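Erythrocyte membrane protein 1 (Plasmodium falciparum, PDB 2XU0) is a parasite adhesion protein of the infected red-cell surface that probably binds host cell-surface receptors, represented here by its N-terminal segment and first Duffy-binding-like domain. Local coordinates at residues K404-K409 / N420-S425; N174-K179 / C189-R194. The protein carries 10 engineered substitutions. All coordinates share one frame; numbering follows the deposited sequence.

Interaction 1 of 2, residues K404-K409 / N420-S425; sequences KWKKTK and NLDKKS
W405 and D422 reach for each other from facing helices with the same first torsion: each CG is anti to its own backbone N (chi1 171° in W405, 175° in D422), which extends both groups toward the other helix, W405 CA and D422 CA being 9.3 Å apart. The two side chains cross at about a right angle. The carboxylate settles against the six-membered part of the indole, W405 CH2 lying 3.3 Å from D422 OD2 and W405 CZ3 3.4 Å from D422 CG. Its plane is turned 40° from that of the ring, an oblique approach that is neither a stack nor a hydrogen bond. D422 CB adds a nonpolar touch, 3.6 Å from W405 CH2.

K406 supplies the positive partner. Its chain bends at the last torsion and brings the ammonium in at the indole edge, in the plane of the ring, to form a salt bridge between the helices, K406 NZ to D422 OD1 at 3.3 Å. D422 OD1 also bonds to S427 OG just beyond the second segment, so one oxygen serves the lysine and the serine. The indole N-H is held by E419, about one turn before D422. Where helix 371-407 ends, K404 O accepts both T408 N and T408 OG1 (2.8 Å each), from opposite faces of its plane.

The contact is small and lies at the surface, in the C-terminal Duffy-binding-like subdomain. It ties the last turn of the long helix 371-407 to the last turn of helix 415-423; N420 and L421 of that helix, and K424 just after it, touch helix 22-39.

Interaction 2 of 2, residues N174-K179 / C189-R194; sequences NDHPDK and CTSLAR
H176 is the first residue to leave helical geometry after helix 154-175 and opens a type I turn, closed by K179 N to H176 O at 3.0 Å, while S191 faces it from within helix 186-204, the CA atoms of H176 and S191 8.2 Å apart. One polar bond carries the contact: H176 NE2 and S191 OG lie 3.0 Å from each other, and either could be the donor. The hydroxyl sits at the ring edge, near the imidazole plane, and S191 CB follows it in, 3.7 Å from H176 CD2. With CG anti to the backbone N (chi1 -161°), the histidine is directed across to the helix.

The other ring nitrogen is engaged by the turn itself. D178 N donates to H176 ND1 over 3.0 Å, fairly straight at 164° though 17° out of the ring plane, so the imidazole is held at both nitrogens and its rotation is restricted. P177 CD covers one face, 3.3 Å above the plane and offset toward the rim, and the F105 ring also meets the imidazole.

The loop between consecutive helices 154-175 and 186-204 of the alpha-helical Duffy-binding-like fold begins with this turn and runs for about ten residues; the buried H176–S191 pair fastens its start to the second helix. S191 also packs on I172 of the first helix, and its hydroxyl makes a weak bond to G187 O. Near the turn, K179 NZ reaches back to D175 OD1 in a 3.6 Å salt bridge. On the second helix, C189 is disulfide-bonded to C295, and R194 forms a salt bridge with E317.

Interaction 2 comes first along the chain and is complete long before interaction 1 begins. Their centres are about 32 Å apart and their nearest atoms about 16 Å apart, so they do not touch. Interaction 1 joins the ends of two helices close in sequence, 371-407 and 415-423, in the C-terminal subdomain; interaction 2 joins the loop just after helix 154-175 to helix 186-204, in the preceding Duffy-binding region. Interaction 2 is buried, its centre about 10 Å from that of the chain, whereas interaction 1 lies at the surface, its centre about 23 Å from that point. Both are local contacts between parts of the chain about ten residues apart, in two regions of one largely helical adhesion domain.

Interaction 1 of 2, residues K404-K409 / N420-S425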
ATOM      1  N   LYS A 404       7.560 -13.762 -16.223  1.00 49.57           N
ATOM      2  CA  LYS A 404       6.442 -13.607 -17.140  1.00 51.08           C
ATOM      3  C   LYS A 404       6.859 -12.574 -18.212  1.00 60.91           C
ATOM      4  O   LYS A 404       6.642 -12.824 -19.390  1.00 61.56           O
ATOM      5  CB  LYS A 404       5.194 -13.155 -16.367  1.00 53.15           C
ATOM      6  CG  LYS A 404       4.020 -12.730 -17.234  1.00 70.92           C
ATOM      7  CD  LYS A 404       2.894 -12.124 -16.414  1.00 83.74           C
ATOM      8  CE  LYS A 404       3.204 -10.725 -15.933  1.00 99.27           C
ATOM      9  NZ  LYS A 404       2.003 -10.102 -15.343  1.00104.93           N
ATOM     10  N   TRP A 405       7.536 -11.474 -17.807  1.00 60.66           N
ATOM     11  CA  TRP A 405       8.004 -10.437 -18.726  1.00 62.63           C
ATOM     12  C   TRP A 405       9.030 -10.963 -19.728  1.00 67.45           C
ATOM     13  O   TRP A 405       8.926 -10.657 -20.918  1.00 67.15           O
ATOM     14  CB  TRP A 405       8.559  -9.209 -17.970  1.00 62.50           C
ATOM     15  CG  TRP A 405       9.236  -8.238 -18.890  1.00 64.40           C
ATOM     16  CD1 TRP A 405       8.630  -7.394 -19.776  1.00 67.42           C
ATOM     17  CD2 TRP A 405      10.644  -8.143 -19.141  1.00 64.65           C
ATOM     18  NE1 TRP A 405       9.577  -6.759 -20.545  1.00 67.23           N
ATOM     19  CE2 TRP A 405      10.821  -7.212 -20.188  1.00 68.90           C
ATOM     20  CE3 TRP A 405      11.774  -8.775 -18.598  1.00 66.31           C
ATOM     21  CZ2 TRP A 405      12.086  -6.875 -20.685  1.00 68.64           C
ATOM     22  CZ3 TRP A 405      13.026  -8.448 -19.094  1.00 68.14           C
ATOM     23  CH2 TRP A 405      13.174  -7.508 -20.126  1.00 68.87           C
ATOM     24  N   LYS A 406      10.036 -11.713 -19.232  1.00 64.66           N
ATOM     25  CA  LYS A 406      11.119 -12.288 -20.030  1.00 65.27           C
ATOM     26  C   LYS A 406      10.596 -13.259 -21.085  1.00 71.20           C
ATOM     27  O   LYS A 406      11.016 -13.187 -22.243  1.00 70.39           O
ATOM     28  CB  LYS A 406      12.138 -12.993 -19.117  1.00 67.17           C
ATOM     29  CG  LYS A 406      13.294 -12.106 -18.688  1.00 80.11           C
ATOM     30  CD  LYS A 406      13.916 -12.571 -17.373  1.00 89.03           C
ATOM     31  CE  LYS A 406      15.269 -11.944 -17.109  1.00101.57           C
ATOM     32  NZ  LYS A 406      15.188 -10.480 -16.840  1.00110.51           N
ATOM     33  N   LYS A 407       9.651 -14.134 -20.684  1.00 68.87           N
ATOM     34  CA  LYS A 407       9.077 -15.183 -21.528  1.00 69.43           C
ATOM     35  C   LYS A 407       7.885 -14.761 -22.386  1.00 73.96           C
ATOM     36  O   LYS A 407       7.608 -15.435 -23.377  1.00 73.24           O
ATOM     37  CB  LYS A 407       8.727 -16.433 -20.691  1.00 72.20           C
ATOM     38  CG  LYS A 407       9.943 -17.159 -20.104  1.00 88.07           C
ATOM     39  CD  LYS A 407       9.559 -18.482 -19.438  1.00100.43           C
ATOM     40  CE  LYS A 407       9.669 -19.685 -20.356  1.00111.71           C
ATOM     41  NZ  LYS A 407       9.210 -20.938 -19.692  1.00117.66           N
ATOM     42  N   THR A 408       7.172 -13.681 -22.021  1.00 71.37           N
ATOM     43  CA  THR A 408       6.001 -13.283 -22.798  1.00 71.88           C
ATOM     44  C   THR A 408       6.351 -12.580 -24.107  1.00 78.55           C
ATOM     45  O   THR A 408       6.951 -11.502 -24.095  1.00 77.70           O
ATOM     46  CB  THR A 408       4.877 -12.690 -21.924  1.00 76.33           C
ATOM     47  OG1 THR A 408       4.512 -13.656 -20.932  1.00 73.71           O
ATOM     48  CG2 THR A 408       3.639 -12.333 -22.718  1.00 74.28           C
ATOM     49  N   LYS A 409       6.011 -13.246 -25.235  1.00 77.22           N
ATOM     50  CA  LYS A 409       6.232 -12.767 -26.605  1.00 77.83           C
ATOM     51  C   LYS A 409       5.183 -11.704 -26.941  1.00 82.94           C
ATOM     52  O   LYS A 409       5.526 -10.667 -27.516  1.00 82.98           O
ATOM     53  CB  LYS A 409       6.142 -13.928 -27.623  1.00 80.61           C
ATOM     54  CG  LYS A 409       7.202 -15.022 -27.462  1.00 94.28           C
ATOM     55  CD  LYS A 409       6.628 -16.319 -26.874  1.00103.62           C
ATOM     56  CE  LYS A 409       6.228 -17.351 -27.912  1.00110.61           C
ATOM     57  NZ  LYS A 409       4.954 -17.004 -28.599  1.00117.01           N
ATOM     58  N   ASN A 420      11.100  -1.459 -18.156  1.00 43.29           N
ATOM     59  CA  ASN A 420      11.833  -0.398 -17.464  1.00 42.52           C
ATOM     60  C   ASN A 420      12.549  -0.843 -16.198  1.00 46.09           C
ATOM     61  O   ASN A 420      13.624  -0.327 -15.932  1.00 45.49           O
ATOM     62  CB  ASN A 420      10.943   0.796 -17.180  1.00 45.07           C
ATOM     63  CG  ASN A 420      10.890   1.747 -18.336  1.00 65.53           C
ATOM     64  OD1 ASN A 420      11.738   2.637 -18.468  1.00 63.43           O
ATOM     65  ND2 ASN A 420       9.920   1.548 -19.224  1.00 51.60           N
ATOM     66  N   LEU A 421      11.956  -1.756 -15.397  1.00 44.15           N
ATOM     67  CA  LEU A 421      12.579  -2.293 -14.174  1.00 43.72           C
ATOM     68  C   LEU A 421      13.844  -3.051 -14.538  1.00 49.82           C
ATOM     69  O   LEU A 421      14.846  -2.964 -13.828  1.00 49.41           O
ATOM     70  CB  LEU A 421      11.637  -3.275 -13.439  1.00 42.79           C
ATOM     71  CG  LEU A 421      10.592  -2.705 -12.517  1.00 46.18           C
ATOM     72  CD1 LEU A 421       9.680  -3.800 -12.047  1.00 45.50           C
ATOM     73  CD2 LEU A 421      11.232  -1.993 -11.314  1.00 46.93           C
ATOM     74  N   ASP A 422      13.762  -3.824 -15.622  1.00 50.00           N
ATOM     75  CA  ASP A 422      14.854  -4.617 -16.185  1.00 52.59           C
ATOM     76  C   ASP A 422      15.995  -3.732 -16.664  1.00 58.27           C
ATOM     77  O   ASP A 422      17.141  -4.044 -16.353  1.00 58.71           O
ATOM     78  CB  ASP A 422      14.349  -5.497 -17.333  1.00 55.69           C
ATOM     79  CG  ASP A 422      15.452  -6.254 -18.040  1.00 74.10           C
ATOM     80  OD1 ASP A 422      15.902  -7.287 -17.502  1.00 76.02           O
ATOM     81  OD2 ASP A 422      15.838  -5.835 -19.153  1.00 82.65           O
ATOM     82  N   LYS A 423      15.689  -2.634 -17.404  1.00 54.96           N
ATOM     83  CA  LYS A 423      16.660  -1.657 -17.910  1.00 55.33           C
ATOM     84  C   LYS A 423      17.498  -1.105 -16.765  1.00 61.47           C
ATOM     85  O   LYS A 423      18.707  -0.931 -16.918  1.00 61.33           O
ATOM     86  CB  LYS A 423      15.968  -0.518 -18.682  1.00 57.73           C
ATOM     87  CG  LYS A 423      15.799  -0.826 -20.167  1.00 74.66           C
ATOM     88  CD  LYS A 423      14.977   0.240 -20.883  1.00 85.19           C
ATOM     89  CE  LYS A 423      14.415  -0.266 -22.188  1.00 90.05           C
ATOM     90  NZ  LYS A 423      13.294   0.585 -22.659  1.00 97.77           N
ATOM     91  N   LYS A 424      16.858  -0.890 -15.597  1.00 58.59           N
ATOM     92  CA  LYS A 424      17.509  -0.474 -14.360  1.00 58.17           C
ATOM     93  C   LYS A 424      18.005  -1.770 -13.659  1.00 63.63           C
ATOM     94  O   LYS A 424      17.958  -2.833 -14.275  1.00 63.67           O
ATOM     95  CB  LYS A 424      16.549   0.384 -13.528  1.00 59.61           C
ATOM     96  CG  LYS A 424      16.022   1.565 -14.336  1.00 67.02           C
ATOM     97  CD  LYS A 424      14.994   2.420 -13.604  1.00 76.32           C
ATOM     98  CE  LYS A 424      14.644   3.673 -14.383  1.00 87.84           C
ATOM     99  NZ  LYS A 424      13.912   3.375 -15.649  1.00 95.68           N
ATOM    100  N   SER A 425      18.536  -1.721 -12.446  1.00 61.49           N
ATOM    101  CA  SER A 425      19.057  -2.985 -11.874  1.00 62.00           C
ATOM    102  C   SER A 425      18.029  -4.087 -11.430  1.00 62.34           C
ATOM    103  O   SER A 425      18.406  -5.256 -11.256  1.00 62.08           O
ATOM    104  CB  SER A 425      20.054  -2.692 -10.751  1.00 68.37           C
ATOM    105  OG  SER A 425      19.536  -1.821  -9.756  1.00 78.64           O
TER

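Interaction 2 of 2, residues N174-K179 / C189-R194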
ATOM      1  N   ASN A 174      -9.686  10.426   7.814  1.00 42.73           N
ATOM      2  CA  ASN A 174     -10.165  10.377   9.207  1.00 44.09           C
ATOM      3  C   ASN A 174      -9.712   9.227  10.086  1.00 48.72           C
ATOM      4  O   ASN A 174      -9.995   9.231  11.283  1.00 48.92           O
ATOM      5  CB  ASN A 174     -11.667  10.684   9.296  1.00 49.03           C
ATOM      6  CG  ASN A 174     -11.952  12.115   8.899  1.00 61.06           C
ATOM      7  OD1 ASN A 174     -11.519  13.064   9.569  1.00 55.00           O
ATOM      8  ND2 ASN A 174     -12.583  12.303   7.744  1.00 48.73           N
ATOM      9  N   ASP A 175      -8.953   8.271   9.521  1.00 44.86           N
ATOM     10  CA  ASP A 175      -8.468   7.149  10.308  1.00 43.30           C
ATOM     11  C   ASP A 175      -6.977   6.923  10.152  1.00 44.44           C
ATOM     12  O   ASP A 175      -6.414   6.017  10.774  1.00 42.44           O
ATOM     13  CB  ASP A 175      -9.290   5.889   9.998  1.00 45.32           C
ATOM     14  CG  ASP A 175      -9.226   4.844  11.095  1.00 62.34           C
ATOM     15  OD1 ASP A 175      -9.479   5.198  12.272  1.00 64.06           O
ATOM     16  OD2 ASP A 175      -8.843   3.694  10.795  1.00 69.75           O
ATOM     17  N   HIS A 176      -6.312   7.794   9.364  1.00 40.54           N
ATOM     18  CA  HIS A 176      -4.876   7.671   9.103  1.00 38.22           C
ATOM     19  C   HIS A 176      -4.036   7.794  10.363  1.00 41.08           C
ATOM     20  O   HIS A 176      -4.305   8.670  11.160  1.00 40.86           O
ATOM     21  CB  HIS A 176      -4.410   8.684   8.040  1.00 37.20           C
ATOM     22  CG  HIS A 176      -3.097   8.302   7.437  1.00 39.07           C
ATOM     23  ND1 HIS A 176      -1.907   8.618   8.052  1.00 39.90           N
ATOM     24  CD2 HIS A 176      -2.835   7.596   6.315  1.00 40.19           C
ATOM     25  CE1 HIS A 176      -0.957   8.102   7.295  1.00 39.35           C
ATOM     26  NE2 HIS A 176      -1.469   7.476   6.238  1.00 40.25           N
ATOM     27  N   PRO A 177      -2.976   6.985  10.545  1.00 38.54           N
ATOM     28  CA  PRO A 177      -2.136   7.133  11.749  1.00 38.99           C
ATOM     29  C   PRO A 177      -1.500   8.520  11.958  1.00 46.72           C
ATOM     30  O   PRO A 177      -1.080   8.838  13.072  1.00 47.22           O
ATOM     31  CB  PRO A 177      -1.047   6.076  11.538  1.00 40.03           C
ATOM     32  CG  PRO A 177      -1.676   5.059  10.633  1.00 43.20           C
ATOM     33  CD  PRO A 177      -2.519   5.849   9.710  1.00 38.80           C
ATOM     34  N   ASP A 178      -1.377   9.328  10.893  1.00 45.49           N
ATOM     35  CA  ASP A 178      -0.781  10.668  10.968  1.00 45.13           C
ATOM     36  C   ASP A 178      -1.826  11.782  11.059  1.00 50.10           C
ATOM     37  O   ASP A 178      -1.469  12.948  10.909  1.00 49.11           O
ATOM     38  CB  ASP A 178       0.137  10.896   9.755  1.00 47.18           C
ATOM     39  CG  ASP A 178       1.295   9.923   9.626  1.00 58.95           C
ATOM     40  OD1 ASP A 178       1.660   9.284  10.644  1.00 60.32           O
ATOM     41  OD2 ASP A 178       1.865   9.827   8.516  1.00 60.98           O
ATOM     42  N   LYS A 179      -3.119  11.434  11.303  1.00 49.33           N
ATOM     43  CA  LYS A 179      -4.247  12.384  11.416  1.00 49.99           C
ATOM     44  C   LYS A 179      -3.984  13.523  12.418  1.00 55.43           C
ATOM     45  O   LYS A 179      -4.407  14.652  12.174  1.00 55.52           O
ATOM     46  CB  LYS A 179      -5.597  11.670  11.697  1.00 52.40           C
ATOM     47  CG  LYS A 179      -5.694  10.981  13.071  1.00 60.97           C
ATOM     48  CD  LYS A 179      -6.749   9.876  13.120  0.90 68.19           C
ATOM     49  CE  LYS A 179      -6.244   8.649  13.861  0.80 70.24           C
ATOM     50  NZ  LYS A 179      -7.185   7.492  13.756  0.80 73.34           N
ATOM     51  N   CYS A 189      -1.410  11.825   2.091  1.00 31.28           N
ATOM     52  CA  CYS A 189      -1.380  11.984   0.637  1.00 31.48           C
ATOM     53  C   CYS A 189      -0.874  10.666  -0.030  1.00 31.63           C
ATOM     54  O   CYS A 189      -1.441  10.242  -1.027  1.00 28.40           O
ATOM     55  CB  CYS A 189      -0.520  13.194   0.253  1.00 32.39           C
ATOM     56  SG  CYS A 189      -1.116  14.763   0.953  1.00 36.00           S
ATOM     57  N   THR A 190       0.142  10.014   0.558  1.00 28.74           N
ATOM     58  CA  THR A 190       0.689   8.707   0.079  1.00 30.02           C
ATOM     59  C   THR A 190      -0.422   7.626   0.144  1.00 33.98           C
ATOM     60  O   THR A 190      -0.621   6.906  -0.833  1.00 32.11           O
ATOM     61  CB  THR A 190       1.948   8.304   0.903  1.00 34.98           C
ATOM     62  OG1 THR A 190       2.988   9.234   0.596  1.00 33.06           O
ATOM     63  CG2 THR A 190       2.458   6.894   0.578  1.00 37.24           C
ATOM     64  N   SER A 191      -1.169   7.540   1.287  1.00 32.30           N
ATOM     65  CA  SER A 191      -2.233   6.534   1.409  1.00 32.14           C
ATOM     66  C   SER A 191      -3.351   6.791   0.434  1.00 33.05           C
ATOM     67  O   SER A 191      -3.872   5.839  -0.150  1.00 33.09           O
ATOM     68  CB  SER A 191      -2.743   6.422   2.843  1.00 38.12           C
ATOM     69  OG  SER A 191      -1.690   5.936   3.655  1.00 45.53           O
ATOM     70  N   LEU A 192      -3.685   8.091   0.200  1.00 28.69           N
ATOM     71  CA  LEU A 192      -4.662   8.486  -0.804  1.00 27.87           C
ATOM     72  C   LEU A 192      -4.180   8.092  -2.194  1.00 31.53           C
ATOM     73  O   LEU A 192      -4.988   7.652  -3.007  1.00 33.79           O
ATOM     74  CB  LEU A 192      -4.913  10.008  -0.770  1.00 28.59           C
ATOM     75  CG  LEU A 192      -5.735  10.567   0.424  1.00 33.36           C
ATOM     76  CD1 LEU A 192      -5.911  12.090   0.280  1.00 32.96           C
ATOM     77  CD2 LEU A 192      -7.085   9.911   0.510  1.00 33.87           C
ATOM     78  N   ALA A 193      -2.890   8.266  -2.492  1.00 25.24           N
ATOM     79  CA  ALA A 193      -2.338   7.882  -3.825  1.00 25.05           C
ATOM     80  C   ALA A 193      -2.469   6.349  -4.018  1.00 29.03           C
ATOM     81  O   ALA A 193      -2.755   5.875  -5.118  1.00 28.46           O
ATOM     82  CB  ALA A 193      -0.895   8.297  -3.912  1.00 25.80           C
ATOM     83  N   ARG A 194      -2.345   5.588  -2.922  1.00 26.64           N
ATOM     84  CA  ARG A 194      -2.482   4.134  -2.979  1.00 26.52           C
ATOM     85  C   ARG A 194      -3.899   3.708  -3.271  1.00 29.04           C
ATOM     86  O   ARG A 194      -4.084   2.779  -4.043  1.00 28.48           O
ATOM     87  CB  ARG A 194      -1.957   3.483  -1.711  1.00 26.42           C
ATOM     88  CG  ARG A 194      -0.466   3.607  -1.586  1.00 27.98           C
ATOM     89  CD  ARG A 194      -0.092   3.002  -0.279  1.00 31.57           C
ATOM     90  NE  ARG A 194       1.349   2.932  -0.119  1.00 33.09           N
ATOM     91  CZ  ARG A 194       1.963   3.146   1.029  1.00 40.68           C
ATOM     92  NH1 ARG A 194       1.263   3.462   2.111  1.00 35.65           N
ATOM     93  NH2 ARG A 194       3.274   3.047   1.112  1.00 25.07           N
TER